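Local atomic coordinates of organic hydroperoxide resistance protein (Legionella pneumophila, PDB entry 6MJN), a protein that probably reduces organic hydroperoxides with redox-active cysteines, as a member of the OsmC-like family linked to resistance against organic peroxides. Residues 33-41 and 49-57. Sequence-based numbering, arbitrary orientation.
Sequences LLKLDLAMP and GATNPEQLF
Pro41 CG and CD lie on one side of the Asn52 amide plane, off its ND2 end, with CD 4.1 Å from ND2, and the two side chains run at about a right angle. At OD1, Gln55 N approaches from the opposite side of the amide plane, tilted 32° from it, in a 3.0 Å hydrogen bond to Asn52 OD1. Asn52 CG sits between its backbone N and carbonyl carbon (chi1 55°), which brings OD1 over the first helical turn. ND2 donates to a water that also donates to Ala39 O and Ala50 O; Tyr13 OH of the second subunit is a further partner of ND2. The Gln55 amide is used in its own plane, on a lone pair of OE1, by Thr51 OG1, the two oxygens being 2.7 Å apart.

Direct polar contact between the backbones rests on Ala39 N, which donates to Thr51 O at 3.0 Å and 158°. The same oxygen receives a CA-H...O contact from Leu38 CA at 3.3 Å, while a second water joins Asp37 O to Thr51 N. Ala50 CB fits against the backbone of residues 37-39, 3.5 Å from Asp37 O, and Thr51 CG2 also faces that carbonyl. Farther along, Leu36 and Leu56 meet tip to tip, CD1 to CD2 at 3.6 Å.

Strand 35-37, the outermost strand, within this chain, of the small antiparallel sheet, is hydrogen-bonded along one edge to strand 26-29, and Pro41 packs on Tyr13 of the second subunit. Asn52 is the N-cap of helix 53-76, and the capping bond from Gln55 N to its OD1 fixes the first turn. The Ala39 N bond, the two waters and Leu36-Leu56 link strand 35-37 and the chain after it to this start of the OsmC-like fold's long helix.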
# COMPACT_ATOMS: atom_id res chain seq x y z
N LEU B 33 -5.99 -1.82 15.21
CA LEU B 33 -4.63 -1.30 15.34
C LEU B 33 -4.41 -0.08 14.47
O LEU B 33 -3.54 0.75 14.76
CB LEU B 33 -3.60 -2.38 15.02
CG LEU B 33 -3.45 -3.46 16.10
CD1 LEU B 33 -2.36 -4.45 15.71
CD2 LEU B 33 -3.17 -2.84 17.47
N LEU B 34 -5.15 0.04 13.37
CA LEU B 34 -5.03 1.18 12.47
C LEU B 34 -6.40 1.80 12.32
O LEU B 34 -7.33 1.13 11.87
CB LEU B 34 -4.50 0.74 11.11
CG LEU B 34 -4.00 1.80 10.14
CD1 LEU B 34 -2.79 2.53 10.72
CD2 LEU B 34 -3.67 1.14 8.80
N LYS B 35 -6.53 3.08 12.69
CA LYS B 35 -7.79 3.82 12.61
C LYS B 35 -7.46 5.20 12.07
O LYS B 35 -6.78 5.97 12.75
CB LYS B 35 -8.47 3.94 13.99
CG LYS B 35 -8.97 2.62 14.62
CD LYS B 35 -9.70 2.87 15.97
CE LYS B 35 -10.08 1.55 16.61
NZ LYS B 35 -10.77 1.72 17.93
N LEU B 36 -7.96 5.53 10.88
CA LEU B 36 -7.44 6.69 10.14
C LEU B 36 -8.54 7.49 9.48
O LEU B 36 -9.36 6.93 8.75
CB LEU B 36 -6.45 6.25 9.07
CG LEU B 36 -5.15 5.58 9.48
CD1 LEU B 36 -4.47 5.11 8.22
CD2 LEU B 36 -4.28 6.55 10.25
N ASP B 37 -8.54 8.80 9.71
CA ASP B 37 -9.32 9.72 8.90
C ASP B 37 -8.60 9.97 7.58
O ASP B 37 -7.37 9.91 7.52
CB ASP B 37 -9.53 11.06 9.61
CG ASP B 37 -10.52 10.98 10.75
OD1 ASP B 37 -11.35 10.04 10.78
OD2 ASP B 37 -10.49 11.87 11.62
N LEU B 38 -9.37 10.26 6.54
CA LEU B 38 -8.87 10.45 5.19
C LEU B 38 -9.28 11.82 4.68
O LEU B 38 -10.31 12.37 5.08
CB LEU B 38 -9.41 9.38 4.24
CG LEU B 38 -9.16 7.94 4.67
CD1 LEU B 38 -10.00 6.96 3.88
CD2 LEU B 38 -7.68 7.68 4.46
N ALA B 39 -8.48 12.38 3.77
CA ALA B 39 -8.90 13.59 3.08
C ALA B 39 -8.19 13.66 1.74
O ALA B 39 -7.05 13.22 1.60
CB ALA B 39 -8.60 14.85 3.90
N MET B 40 -8.87 14.23 0.76
CA MET B 40 -8.23 14.48 -0.52
C MET B 40 -7.21 15.60 -0.37
O MET B 40 -7.49 16.62 0.25
CB MET B 40 -9.27 14.86 -1.58
CG MET B 40 -8.67 15.10 -2.97
SD MET B 40 -9.90 15.13 -4.29
CE MET B 40 -10.88 16.55 -3.82
N PRO B 41 -6.01 15.43 -0.92
CA PRO B 41 -4.97 16.44 -0.74
C PRO B 41 -5.31 17.77 -1.40
O PRO B 41 -6.07 17.85 -2.36
CB PRO B 41 -3.73 15.80 -1.39
CG PRO B 41 -4.24 14.69 -2.22
CD PRO B 41 -5.51 14.21 -1.58
N GLY B 49 -5.31 17.86 5.50
CA GLY B 49 -5.52 17.76 6.93
C GLY B 49 -5.69 16.35 7.45
O GLY B 49 -5.92 16.18 8.66
N ALA B 50 -5.62 15.35 6.58
CA ALA B 50 -5.60 13.93 6.95
C ALA B 50 -4.87 13.16 5.85
O ALA B 50 -4.55 13.70 4.79
CB ALA B 50 -7.01 13.38 7.16
N THR B 51 -4.61 11.87 6.10
CA THR B 51 -3.82 11.08 5.16
C THR B 51 -4.69 10.60 3.99
O THR B 51 -5.87 10.94 3.88
CB THR B 51 -3.14 9.91 5.87
OG1 THR B 51 -2.11 9.36 5.03
CG2 THR B 51 -4.13 8.82 6.19
N ASN B 52 -4.08 9.82 3.10
CA ASN B 52 -4.72 9.39 1.86
C ASN B 52 -4.05 8.09 1.40
O ASN B 52 -2.99 7.71 1.92
CB ASN B 52 -4.61 10.48 0.77
CG ASN B 52 -3.18 10.91 0.53
OD1 ASN B 52 -2.38 10.11 0.07
ND2 ASN B 52 -2.86 12.18 0.82
N PRO B 53 -4.63 7.39 0.41
CA PRO B 53 -4.03 6.12 -0.04
C PRO B 53 -2.60 6.24 -0.56
O PRO B 53 -1.86 5.26 -0.44
CB PRO B 53 -4.98 5.65 -1.15
CG PRO B 53 -6.31 6.24 -0.73
CD PRO B 53 -5.96 7.60 -0.20
N GLU B 54 -2.19 7.35 -1.19
CA GLU B 54 -0.81 7.45 -1.66
C GLU B 54 0.16 7.47 -0.49
O GLU B 54 1.25 6.87 -0.57
CB GLU B 54 -0.60 8.70 -2.53
CG GLU B 54 -1.24 8.59 -3.91
CD GLU B 54 -2.76 8.52 -3.84
OE1 GLU B 54 -3.37 9.30 -3.06
OE2 GLU B 54 -3.32 7.67 -4.56
N GLN B 55 -0.20 8.18 0.59
CA GLN B 55 0.64 8.20 1.78
C GLN B 55 0.72 6.83 2.42
O GLN B 55 1.78 6.40 2.89
CB GLN B 55 0.10 9.22 2.79
CG GLN B 55 0.31 10.65 2.34
CD GLN B 55 0.14 11.68 3.45
OE1 GLN B 55 -0.47 11.42 4.49
NE2 GLN B 55 0.68 12.86 3.22
N LEU B 56 -0.41 6.14 2.49
CA LEU B 56 -0.42 4.80 3.06
C LEU B 56 0.47 3.85 2.27
O LEU B 56 1.18 3.03 2.85
CB LEU B 56 -1.84 4.27 3.13
CG LEU B 56 -2.67 5.07 4.12
CD1 LEU B 56 -4.14 4.72 3.97
CD2 LEU B 56 -2.16 4.78 5.53
N PHE B 57 0.46 3.98 0.92
CA PHE B 57 1.30 3.12 0.10
C PHE B 57 2.77 3.49 0.28
O PHE B 57 3.62 2.61 0.45
CB PHE B 57 0.90 3.26 -1.38
CG PHE B 57 1.59 2.27 -2.27
CD1 PHE B 57 1.07 0.99 -2.42
CD2 PHE B 57 2.77 2.60 -2.91
CE1 PHE B 57 1.71 0.05 -3.23
CE2 PHE B 57 3.43 1.68 -3.70
CZ PHE B 57 2.89 0.40 -3.86
O HOH W 1 -5.36 10.80 8.84
O HOH W 2 -4.55 14.08 2.09